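Local coordinates for protein serine acetyltransferase (Entamoeba histolytica, PDB 3Q1X) that probably catalyses the transfer of an acetyl group to the hydroxyl of L-serine, a step of cysteine biosynthesis, and binds L-serine in its pocket, at residues A[215-218]-A[219-222]. Sequence-based numbering, arbitrary orientation.
Sequences VIKR and GTKR. With SER (serine), chain B.
Lys217 reaches across to Thr220 within a surface loop, where a water and a threonine hydroxyl meet at the carbonyl of Gly219. The water takes the middle, donating to Lys217 O and to Gly219 O, each at 2.8 Å. Gly219 O also accepts from Thr220 OG1 at 2.6 Å, in the carbonyl plane and on a lone pair; Thr220 can reach back this way because OG1 sits between its own N and C (chi1 79°). The lysine chain starts extended, then bends at its last two torsions: the two side chains cross at about a right angle, CE of Lys217 lying 3.6 Å from Thr220 CG2, and NZ ends beside OG1, although its modelled place is too tight to be trusted in detail.

Arg222 carries the loop to the bound serine. From CB, its CG is set between the backbone N and the carbonyl carbon (chi1 65°), and the chain, extended from CG to NE, brings CD to 3.7 Å from serine OXT. NE donates to OXT at 2.9 Å, while NH2 donates to serine O at 2.8 Å, a two-pronged grip along one edge of the guanidinium. On another edge NH1 binds Thr220 O at 2.9 Å, nearly in the guanidinium plane, which fixes the rotation of the group. Glu188 forms a salt bridge with NH2. Arg222 thus belongs to the serine pocket, which lies between subunits, since Asp114 and Asp179 of the second subunit also hold the ligand; its loop projects from the left-handed beta helix of a hexapeptide-repeat acyltransferase.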
loop_
_atom_site.group_PDB
_atom_site.type_symbol
_atom_site.label_atom_id
_atom_site.label_comp_id
_atom_site.label_asym_id
_atom_site.label_seq_id
_atom_site.Cartn_x
_atom_site.Cartn_y
_atom_site.Cartn_z
ATOM N N VAL A 215 1.383 29.164 -6.939
ATOM C CA VAL A 215 1.174 28.688 -5.556
ATOM C C VAL A 215 -0.270 28.779 -5.029
ATOM O O VAL A 215 -0.779 29.873 -4.737
ATOM C CB VAL A 215 2.128 29.398 -4.560
ATOM C CG1 VAL A 215 2.143 28.661 -3.230
ATOM C CG2 VAL A 215 3.544 29.501 -5.133
ATOM N N ILE A 216 -0.906 27.621 -4.864
ATOM C CA ILE A 216 -2.329 27.572 -4.513
ATOM C C ILE A 216 -2.600 28.083 -3.103
ATOM O O ILE A 216 -1.759 27.942 -2.211
ATOM C CB ILE A 216 -2.928 26.156 -4.684
ATOM C CG1 ILE A 216 -2.698 25.650 -6.108
ATOM C CG2 ILE A 216 -4.437 26.165 -4.390
ATOM C CD1 ILE A 216 -2.754 24.148 -6.241
ATOM N N LYS A 217 -3.772 28.701 -2.936
ATOM C CA LYS A 217 -4.261 29.193 -1.648
ATOM C C LYS A 217 -4.167 28.099 -0.598
ATOM O O LYS A 217 -4.469 26.941 -0.878
ATOM C CB LYS A 217 -5.721 29.647 -1.785
ATOM C CG LYS A 217 -6.350 30.190 -0.492
ATOM C CD LYS A 217 -7.746 30.782 -0.727
ATOM C CE LYS A 217 -8.784 29.714 -1.033
ATOM N NZ LYS A 217 -8.660 28.585 -0.067
ATOM N N ARG A 218 -3.737 28.464 0.605
ATOM C CA ARG A 218 -3.625 27.479 1.673
ATOM C C ARG A 218 -4.970 27.258 2.331
ATOM O O ARG A 218 -5.695 28.212 2.620
ATOM C CB ARG A 218 -2.571 27.891 2.704
ATOM C CG ARG A 218 -1.288 28.421 2.075
ATOM C CD ARG A 218 -0.964 27.689 0.772
ATOM N NE ARG A 218 -0.146 26.522 1.004
ATOM C CZ ARG A 218 0.298 25.695 0.061
ATOM N NH1 ARG A 218 0.005 25.872 -1.229
ATOM N NH2 ARG A 218 1.039 24.674 0.428
ATOM N N GLY A 219 -5.298 25.988 2.541
ATOM C CA GLY A 219 -6.472 25.598 3.315
ATOM C C GLY A 219 -7.811 25.970 2.712
ATOM O O GLY A 219 -7.993 25.930 1.493
ATOM N N THR A 220 -8.734 26.348 3.594
ATOM C CA THR A 220 -10.153 26.608 3.295
ATOM C C THR A 220 -10.945 25.344 2.987
ATOM O O THR A 220 -10.395 24.346 2.515
ATOM C CB THR A 220 -10.405 27.651 2.171
ATOM O OG1 THR A 220 -10.210 27.050 0.880
ATOM C CG2 THR A 220 -9.528 28.902 2.356
ATOM N N LYS A 221 -12.248 25.413 3.253
ATOM C CA LYS A 221 -13.168 24.312 2.997
ATOM C C LYS A 221 -13.234 24.042 1.495
ATOM O O LYS A 221 -13.639 24.905 0.705
ATOM C CB LYS A 221 -14.541 24.651 3.596
ATOM C CG LYS A 221 -15.687 23.707 3.271
ATOM C CD LYS A 221 -15.418 22.273 3.694
ATOM C CE LYS A 221 -16.731 21.498 3.804
ATOM N NZ LYS A 221 -16.516 20.030 3.882
ATOM N N ARG A 222 -12.821 22.838 1.103
ATOM C CA ARG A 222 -12.614 22.515 -0.313
ATOM C C ARG A 222 -12.864 21.036 -0.625
ATOM O O ARG A 222 -12.673 20.597 -1.763
ATOM C CB ARG A 222 -11.194 22.912 -0.746
ATOM C CG ARG A 222 -10.098 22.110 -0.046
ATOM C CD ARG A 222 -8.782 22.858 -0.017
ATOM N NE ARG A 222 -7.706 22.029 0.527
ATOM C CZ ARG A 222 -7.353 21.985 1.806
ATOM N NH1 ARG A 222 -7.994 22.715 2.717
ATOM N NH2 ARG A 222 -6.350 21.194 2.177
HETATM N N SER B . -4.115 17.561 -1.197
HETATM C CA SER B . -5.150 18.360 -1.920
HETATM C C SER B . -5.916 19.247 -0.950
HETATM O O SER B . -5.707 19.189 0.261
HETATM C CB SER B . -6.115 17.435 -2.667
HETATM O OG SER B . -6.875 16.647 -1.760
HETATM O OXT SER B . -6.758 20.037 -1.358
HETATM O O HOH W 1 -7.072 26.084 -1.191
#